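Long-range contacts in aminotransferase (Neisseria meningitidis Z2491, PDB 3JTX), which probably transfers amino groups between amino acids and keto acids, using a covalently bound pyridoxal phosphate cofactor: residues V317-L322 against W330-D335; L104-Q109 against L269-H274; E164-T169 against D198-I203. All blocks are in the same frame, centred on the assembly; numbering follows the deposited sequence.

Interaction 1: residues V317-L322 against W330-D335; sequences VFDVKL and WLKVPD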
# COMPACT_ATOMS: atom_id res chain seq x y z
N VAL A 317 -20.27 -29.04 -28.27
CA VAL A 317 -20.28 -28.08 -29.38
C VAL A 317 -18.91 -27.43 -29.61
O VAL A 317 -18.54 -27.15 -30.74
CB VAL A 317 -21.37 -27.01 -29.15
CG1 VAL A 317 -21.18 -25.79 -30.04
CG2 VAL A 317 -22.77 -27.62 -29.38
N PHE A 318 -18.14 -27.23 -28.53
CA PHE A 318 -16.89 -26.47 -28.61
C PHE A 318 -15.65 -27.33 -28.52
O PHE A 318 -15.67 -28.42 -27.95
CB PHE A 318 -16.85 -25.44 -27.48
CG PHE A 318 -17.99 -24.47 -27.52
CD1 PHE A 318 -17.98 -23.42 -28.43
CD2 PHE A 318 -19.09 -24.63 -26.70
CE1 PHE A 318 -19.05 -22.54 -28.49
CE2 PHE A 318 -20.16 -23.75 -26.75
CZ PHE A 318 -20.14 -22.71 -27.66
N ASP A 319 -14.56 -26.80 -29.07
CA ASP A 319 -13.25 -27.42 -28.97
C ASP A 319 -12.62 -26.88 -27.70
O ASP A 319 -12.07 -25.78 -27.69
CB ASP A 319 -12.42 -27.04 -30.20
CG ASP A 319 -11.04 -27.68 -30.20
OD1 ASP A 319 -10.75 -28.55 -29.34
OD2 ASP A 319 -10.24 -27.31 -31.09
N VAL A 320 -12.73 -27.65 -26.62
CA VAL A 320 -12.35 -27.18 -25.30
C VAL A 320 -11.95 -28.36 -24.43
O VAL A 320 -12.43 -29.48 -24.64
CB VAL A 320 -13.52 -26.41 -24.61
CG1 VAL A 320 -14.71 -27.31 -24.43
CG2 VAL A 320 -13.09 -25.81 -23.27
N LYS A 321 -11.06 -28.10 -23.49
CA LYS A 321 -10.60 -29.12 -22.54
C LYS A 321 -10.36 -28.49 -21.18
O LYS A 321 -10.31 -27.27 -21.06
CB LYS A 321 -9.31 -29.78 -23.05
CG LYS A 321 -8.10 -28.85 -23.13
N LEU A 322 -10.22 -29.32 -20.15
CA LEU A 322 -9.89 -28.84 -18.81
C LEU A 322 -8.61 -28.02 -18.89
O LEU A 322 -7.65 -28.45 -19.50
CB LEU A 322 -9.68 -30.05 -17.91
CG LEU A 322 -9.65 -29.88 -16.40
CD1 LEU A 322 -10.98 -29.41 -15.85
CD2 LEU A 322 -9.29 -31.25 -15.81
N TRP A 330 -10.85 -20.66 -21.09
CA TRP A 330 -10.51 -19.78 -22.21
C TRP A 330 -11.12 -20.43 -23.45
O TRP A 330 -10.49 -21.25 -24.12
CB TRP A 330 -8.97 -19.65 -22.26
CG TRP A 330 -8.31 -18.70 -23.24
CD1 TRP A 330 -7.27 -19.02 -24.10
CD2 TRP A 330 -8.52 -17.29 -23.39
NE1 TRP A 330 -6.85 -17.91 -24.78
CE2 TRP A 330 -7.61 -16.84 -24.38
CE3 TRP A 330 -9.40 -16.38 -22.81
CZ2 TRP A 330 -7.57 -15.50 -24.80
CZ3 TRP A 330 -9.37 -15.04 -23.24
CH2 TRP A 330 -8.45 -14.62 -24.20
N LEU A 331 -12.36 -20.06 -23.74
CA LEU A 331 -13.17 -20.77 -24.71
C LEU A 331 -12.96 -20.26 -26.14
O LEU A 331 -13.20 -19.08 -26.45
CB LEU A 331 -14.65 -20.67 -24.33
CG LEU A 331 -15.60 -21.48 -25.23
CD1 LEU A 331 -15.35 -22.99 -25.03
CD2 LEU A 331 -17.07 -21.13 -24.98
N LYS A 332 -12.54 -21.16 -27.02
CA LYS A 332 -12.39 -20.85 -28.44
C LYS A 332 -13.77 -20.67 -29.08
O LYS A 332 -14.61 -21.57 -29.02
CB LYS A 332 -11.60 -21.96 -29.15
CG LYS A 332 -11.21 -21.65 -30.61
CD LYS A 332 -10.44 -22.81 -31.26
CE LYS A 332 -10.54 -22.80 -32.78
NZ LYS A 332 -9.76 -23.91 -33.44
N VAL A 333 -13.98 -19.50 -29.66
CA VAL A 333 -15.22 -19.14 -30.32
C VAL A 333 -15.22 -19.74 -31.74
O VAL A 333 -14.34 -19.42 -32.55
CB VAL A 333 -15.37 -17.60 -30.41
CG1 VAL A 333 -16.61 -17.22 -31.23
CG2 VAL A 333 -15.42 -17.01 -28.99
N PRO A 334 -16.21 -20.59 -32.05
CA PRO A 334 -16.25 -21.27 -33.35
C PRO A 334 -15.99 -20.39 -34.59
O PRO A 334 -15.14 -20.75 -35.41
CB PRO A 334 -17.65 -21.88 -33.37
CG PRO A 334 -17.90 -22.21 -31.91
CD PRO A 334 -17.27 -21.08 -31.15
N ASP A 335 -16.67 -19.26 -34.72
CA ASP A 335 -16.49 -18.40 -35.90
C ASP A 335 -15.45 -17.30 -35.71
O ASP A 335 -15.29 -16.46 -36.58
CB ASP A 335 -17.83 -17.82 -36.40
CG ASP A 335 -18.41 -16.71 -35.51
OD1 ASP A 335 -17.75 -16.20 -34.56
OD2 ASP A 335 -19.55 -16.32 -35.79
O HOH W 1 -14.68 -24.03 -30.17
O HOH W 2 -11.56 -23.71 -26.11

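Interaction 2: residues L104-Q109 against L269-H274; sequences LFSFVQ and LYRTYH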
# COMPACT_ATOMS: atom_id res chain seq x y z
N LEU A 104 3.55 -6.11 -6.87
CA LEU A 104 3.98 -6.14 -8.26
C LEU A 104 4.22 -4.71 -8.75
O LEU A 104 5.24 -4.43 -9.41
CB LEU A 104 2.90 -6.80 -9.14
CG LEU A 104 2.71 -8.30 -9.01
CD1 LEU A 104 1.29 -8.72 -9.47
CD2 LEU A 104 3.79 -9.08 -9.79
N PHE A 105 3.30 -3.80 -8.43
CA PHE A 105 3.42 -2.41 -8.85
C PHE A 105 4.68 -1.75 -8.30
O PHE A 105 5.49 -1.18 -9.04
CB PHE A 105 2.19 -1.59 -8.44
CG PHE A 105 2.25 -0.15 -8.91
CD1 PHE A 105 1.79 0.20 -10.16
CD2 PHE A 105 2.82 0.83 -8.10
CE1 PHE A 105 1.87 1.53 -10.62
CE2 PHE A 105 2.90 2.17 -8.54
CZ PHE A 105 2.44 2.51 -9.81
N SER A 106 4.86 -1.83 -6.98
CA SER A 106 6.00 -1.19 -6.35
C SER A 106 7.33 -1.82 -6.78
O SER A 106 8.31 -1.10 -7.01
CB SER A 106 5.87 -1.17 -4.83
OG SER A 106 5.72 -2.47 -4.30
N PHE A 107 7.38 -3.14 -6.92
CA PHE A 107 8.62 -3.76 -7.36
C PHE A 107 9.05 -3.24 -8.73
O PHE A 107 10.20 -2.88 -8.95
CB PHE A 107 8.57 -5.30 -7.34
CG PHE A 107 9.92 -5.90 -7.58
CD1 PHE A 107 10.92 -5.80 -6.62
CD2 PHE A 107 10.23 -6.48 -8.81
CE1 PHE A 107 12.19 -6.28 -6.85
CE2 PHE A 107 11.52 -6.97 -9.05
CZ PHE A 107 12.49 -6.87 -8.08
N VAL A 108 8.10 -3.16 -9.65
CA VAL A 108 8.36 -2.62 -10.98
C VAL A 108 8.90 -1.18 -10.91
O VAL A 108 9.89 -0.84 -11.58
CB VAL A 108 7.10 -2.70 -11.87
CG1 VAL A 108 7.27 -1.89 -13.17
CG2 VAL A 108 6.79 -4.16 -12.16
N GLN A 109 8.29 -0.34 -10.06
CA GLN A 109 8.79 1.04 -9.95
C GLN A 109 10.28 1.08 -9.58
O GLN A 109 11.03 1.88 -10.14
CB GLN A 109 7.99 1.89 -8.94
CG GLN A 109 6.49 1.95 -9.16
CD GLN A 109 6.09 2.13 -10.61
OE1 GLN A 109 6.31 3.19 -11.21
NE2 GLN A 109 5.49 1.09 -11.20
N LEU A 269 13.80 -1.84 1.96
CA LEU A 269 14.17 -0.45 2.26
C LEU A 269 13.18 0.51 1.61
O LEU A 269 12.68 1.44 2.24
CB LEU A 269 15.60 -0.14 1.78
CG LEU A 269 16.13 1.28 2.04
CD1 LEU A 269 16.04 1.66 3.55
CD2 LEU A 269 17.58 1.39 1.52
N TYR A 270 12.89 0.28 0.34
CA TYR A 270 11.92 1.07 -0.39
C TYR A 270 10.54 1.01 0.27
O TYR A 270 9.86 2.03 0.37
CB TYR A 270 11.82 0.56 -1.83
CG TYR A 270 10.81 1.27 -2.70
CD1 TYR A 270 11.19 2.35 -3.49
CD2 TYR A 270 9.51 0.83 -2.79
CE1 TYR A 270 10.27 3.01 -4.32
CE2 TYR A 270 8.59 1.49 -3.60
CZ TYR A 270 8.98 2.57 -4.37
OH TYR A 270 8.05 3.22 -5.18
N ARG A 271 10.14 -0.19 0.72
CA ARG A 271 8.82 -0.42 1.28
C ARG A 271 8.65 0.25 2.64
O ARG A 271 7.52 0.55 3.03
CB ARG A 271 8.50 -1.92 1.36
CG ARG A 271 8.30 -2.56 -0.01
CD ARG A 271 8.22 -4.07 0.06
NE ARG A 271 6.99 -4.47 0.71
CZ ARG A 271 5.79 -4.42 0.16
NH1 ARG A 271 5.63 -4.01 -1.10
NH2 ARG A 271 4.74 -4.80 0.86
N THR A 272 9.75 0.52 3.34
CA THR A 272 9.65 1.25 4.61
C THR A 272 9.15 2.67 4.36
O THR A 272 8.41 3.21 5.18
CB THR A 272 10.95 1.25 5.46
OG1 THR A 272 11.95 2.09 4.86
CG2 THR A 272 11.46 -0.17 5.62
N TYR A 273 9.50 3.24 3.21
CA TYR A 273 9.00 4.57 2.84
C TYR A 273 7.64 4.49 2.15
O TYR A 273 6.77 5.35 2.38
CB TYR A 273 10.02 5.30 1.96
CG TYR A 273 11.25 5.73 2.72
CD1 TYR A 273 11.27 6.93 3.40
CD2 TYR A 273 12.38 4.92 2.78
CE1 TYR A 273 12.38 7.34 4.13
CE2 TYR A 273 13.51 5.32 3.51
CZ TYR A 273 13.50 6.53 4.18
OH TYR A 273 14.61 6.93 4.88
N HIS A 274 7.46 3.47 1.31
CA HIS A 274 6.24 3.26 0.50
C HIS A 274 5.02 2.94 1.38
O HIS A 274 3.87 3.13 0.96
CB HIS A 274 6.60 2.17 -0.53
CG HIS A 274 5.45 1.51 -1.22
ND1 HIS A 274 5.01 0.24 -0.87
CD2 HIS A 274 4.75 1.86 -2.32
CE1 HIS A 274 4.05 -0.13 -1.70
NE2 HIS A 274 3.86 0.84 -2.58

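Interaction 3: residues E164-T169 against D198-I203; sequences EVWKRT and DKYGFI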
# COMPACT_ATOMS: atom_id res chain seq x y z
N GLU A 164 17.33 -6.41 -29.83
CA GLU A 164 17.39 -5.01 -29.43
C GLU A 164 16.55 -4.74 -28.17
O GLU A 164 17.01 -4.08 -27.24
CB GLU A 164 16.90 -4.11 -30.59
CG GLU A 164 17.23 -2.62 -30.43
CD GLU A 164 16.25 -1.84 -29.52
OE1 GLU A 164 15.04 -2.18 -29.47
OE2 GLU A 164 16.71 -0.87 -28.87
N VAL A 165 15.33 -5.26 -28.15
CA VAL A 165 14.50 -5.15 -26.95
C VAL A 165 15.09 -5.96 -25.80
O VAL A 165 15.20 -5.45 -24.69
CB VAL A 165 13.07 -5.62 -27.22
CG1 VAL A 165 12.24 -5.63 -25.92
CG2 VAL A 165 12.42 -4.73 -28.29
N TRP A 166 15.47 -7.22 -26.05
CA TRP A 166 16.04 -8.05 -24.97
C TRP A 166 17.19 -7.36 -24.28
O TRP A 166 17.29 -7.40 -23.06
CB TRP A 166 16.48 -9.44 -25.46
CG TRP A 166 15.38 -10.41 -25.63
CD1 TRP A 166 15.03 -11.04 -26.79
CD2 TRP A 166 14.46 -10.87 -24.63
NE1 TRP A 166 13.94 -11.85 -26.57
CE2 TRP A 166 13.58 -11.77 -25.25
CE3 TRP A 166 14.31 -10.61 -23.26
CZ2 TRP A 166 12.54 -12.40 -24.55
CZ3 TRP A 166 13.28 -11.23 -22.57
CH2 TRP A 166 12.41 -12.12 -23.22
N LYS A 167 18.06 -6.69 -25.04
CA LYS A 167 19.22 -6.02 -24.46
C LYS A 167 18.85 -4.90 -23.48
O LYS A 167 19.64 -4.57 -22.61
CB LYS A 167 20.15 -5.50 -25.54
CG LYS A 167 20.92 -6.60 -26.26
CD LYS A 167 21.74 -6.04 -27.42
CE LYS A 167 22.66 -7.10 -28.02
NZ LYS A 167 23.54 -6.56 -29.09
N ARG A 168 17.64 -4.33 -23.64
CA ARG A 168 17.12 -3.28 -22.76
C ARG A 168 16.11 -3.81 -21.72
O ARG A 168 15.51 -3.01 -21.01
CB ARG A 168 16.37 -2.21 -23.58
CG ARG A 168 17.15 -1.55 -24.67
CD ARG A 168 16.40 -0.35 -25.27
NE ARG A 168 15.40 -0.76 -26.26
CZ ARG A 168 14.09 -0.58 -26.16
NH1 ARG A 168 13.54 -0.01 -25.09
NH2 ARG A 168 13.30 -0.99 -27.14
N THR A 169 15.88 -5.12 -21.66
CA THR A 169 14.82 -5.67 -20.83
C THR A 169 15.27 -5.86 -19.39
O THR A 169 16.23 -6.58 -19.12
CB THR A 169 14.27 -6.99 -21.40
OG1 THR A 169 13.64 -6.73 -22.66
CG2 THR A 169 13.25 -7.65 -20.44
N ASP A 198 20.00 -15.86 -18.41
CA ASP A 198 21.46 -15.98 -18.39
C ASP A 198 22.08 -15.15 -19.48
O ASP A 198 23.15 -14.61 -19.31
CB ASP A 198 21.92 -17.44 -18.55
CG ASP A 198 21.66 -18.26 -17.30
OD1 ASP A 198 21.53 -17.67 -16.22
OD2 ASP A 198 21.57 -19.49 -17.40
N LYS A 199 21.39 -15.05 -20.61
CA LYS A 199 21.90 -14.30 -21.75
C LYS A 199 21.79 -12.78 -21.52
O LYS A 199 22.74 -12.03 -21.78
CB LYS A 199 21.13 -14.71 -23.00
CG LYS A 199 21.65 -14.14 -24.30
CD LYS A 199 21.22 -15.02 -25.48
CE LYS A 199 21.51 -14.38 -26.82
NZ LYS A 199 22.97 -14.27 -27.08
N TYR A 200 20.65 -12.33 -20.99
CA TYR A 200 20.32 -10.90 -20.96
C TYR A 200 20.23 -10.25 -19.58
O TYR A 200 20.25 -9.03 -19.48
CB TYR A 200 19.00 -10.65 -21.70
CG TYR A 200 19.07 -10.95 -23.16
CD1 TYR A 200 19.91 -10.23 -24.00
CD2 TYR A 200 18.29 -11.95 -23.72
CE1 TYR A 200 19.98 -10.50 -25.34
CE2 TYR A 200 18.35 -12.23 -25.08
CZ TYR A 200 19.20 -11.49 -25.88
OH TYR A 200 19.29 -11.74 -27.23
N GLY A 201 20.11 -11.05 -18.51
CA GLY A 201 20.24 -10.52 -17.15
C GLY A 201 19.05 -9.83 -16.49
O GLY A 201 19.20 -9.18 -15.45
N PHE A 202 17.85 -9.96 -17.07
CA PHE A 202 16.64 -9.39 -16.48
C PHE A 202 16.22 -10.17 -15.21
O PHE A 202 16.68 -11.28 -14.98
CB PHE A 202 15.47 -9.41 -17.47
CG PHE A 202 15.22 -10.75 -18.10
CD1 PHE A 202 14.52 -11.74 -17.41
CD2 PHE A 202 15.66 -11.03 -19.39
CE1 PHE A 202 14.29 -12.98 -18.00
CE2 PHE A 202 15.43 -12.26 -19.98
CZ PHE A 202 14.75 -13.24 -19.28
N ILE A 203 15.34 -9.56 -14.43
CA ILE A 203 14.73 -10.16 -13.26
C ILE A 203 13.48 -10.86 -13.73
O ILE A 203 12.82 -10.38 -14.63
CB ILE A 203 14.36 -9.06 -12.23
CG1 ILE A 203 15.63 -8.45 -11.65
CG2 ILE A 203 13.46 -9.59 -11.12
CD1 ILE A 203 15.41 -7.07 -11.02
O HOH W 3 18.91 -6.78 -18.31

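Interaction 1: residues V317-L322 against W330-D335
Leu331 meets both Phe318 and Val320, CD2 covering the Phe318 ring and CD1 lying between Phe318 CB and Val320 CB. With CG of Leu331 anti to the backbone N (chi1 -176°), the forked end reaches the opposing loop. CD2 sits squarely over one face of the Phe318 ring, 4.1 Å from its centroid in a CH-pi contact, while Val317 CG1 covers the opposite face. CD1 is 3.8 Å from Phe318 CB and 3.9 Å from Val320 CB. A branched leucine suits this place because it serves two neighbours at once.

Lys332 makes its polar links through backbone atoms. One water accepts from Asp319 N and donates to Lys332 O, at 2.7 Å; a second accepts from Lys332 N, donates to Asp319 O, also at 2.7 Å, and donates weakly to Trp330 O. The extended lysine chain brings NZ within 4.2 Å of Asp319 OD2, near enough for attraction but beyond a salt bridge. Pro334 then lays its rigid ring at the edge of Phe318, with CD 3.5 Å from CE1.

Strand 328-332 is paired directly with strand 372-376, through backbone hydrogen bonds of Leu331 with Val373, and faces the loop through waters. Leu331 also packs on Phe341 of helix 338-349, and Val320 on Ile311 and Leu314 of helix 294-314.

Interaction 2: residues L104-Q109 against L269-H274
Ser106, with the most surface buried here, offers a small surface on which the longer side chains of 269-274 converge. The helix axes come no closer than 11.1 Å and cross at 119°, so large residues on one side must span the gap to a small one on the other. Ser106 CB lies over one face of the His274 imidazole, shifted toward the rim and 3.9 Å from the ring centroid, a CH-pi contact; ND1 of that ring is hydrogen-bonded to Ser276 OG. The serine hydroxyl, set between the backbone N and the carbonyl carbon (chi1 57°), bonds to Glu102 O one turn back. Arg271 NH1 approaches Ser106 OG edge-on at 3.6 Å; the guanidinium's salt bridge is to Glu102, by way of NH2.

Tyr270 contributes a long flat side chain that runs past Ser106 and ends at the base of Gln109. Its CE2 is 4.0 Å from Ser106 CB, and its OH is 4.0 Å from Gln109 CB. Gln109 presents only its base to the tyrosine, because its chain bends at chi2 and carries the amide away. There NE2 bonds to Phe105 O (3.1 Å, 158°) and to Ala136 O, while resting over the Phe105 ring.

His274 also meets His274 of the second subunit, which places the contact at the dimer interface. Behind it, helix 100-111 packs through Leu104 and Phe107 on strands 169-175 and 237-242, and through Phe105 and Val108 on helix 131-139.

Interaction 3: residues E164-T169 against D198-I203
Trp166, Tyr200 and Phe202 form an aromatic cluster at the end of the helix of a beta-alpha-beta crossover, in which helix 187-200 joins the adjacent parallel strands 169-175 and 203-207. Trp166 starts the contact at its CB, which sits over the centre of the Tyr200 ring, 3.3 Å from the centroid, a close CH-pi contact; Lys199 CG covers the opposite face. Next, CG of Trp166 lies 3.5 Å from Tyr200 CE2, and CD1 stays 3.9 Å from the same atom. The five-membered ring is almost parallel to the tyrosine (9°) but offset, so that little of one ring lies above the other. Farther out, CE3 and CZ3 turn to Phe202, CZ3 reaching its CE2 at 3.5 Å with the planes inclined by 30°. A tryptophan suits the site, being long enough to serve both rings.

Gly201 takes the positive phi that ends helix 187-200 and turns the chain toward strand 203-207. Phe202 CB lies 3.4 Å from Thr169 O, and CG, held between the backbone N and carbonyl carbon (chi1 52°), carries the ring to Trp166. Lys167 adds its aliphatic CG near Tyr200. At the strand entrance one water donates to both backbones, 2.8 Å from Thr169 O and 2.9 Å from Tyr200 O.

In the fold
Interactions 2 and 3 belong to the large seven-stranded domain and interaction 1 to the smaller C-terminal part. The centres of 2 and 3 lie 22 Å apart, and they meet where Phe107 CE2 packs 3.9 Å from Ile203 CG2; interaction 3 is nested inside the loop that interaction 2 closes. Interaction 1 stands apart, its centre 40 Å from that of interaction 2 and 36 Å from that of interaction 3, with nearest atoms about 19 Å and 20 Å away. Lys245, modified by pyridoxal phosphate, follows strand 237-242, on which Phe107 rests. As in relatives, the start of helix 100-111 probably faces the cofactor phosphate.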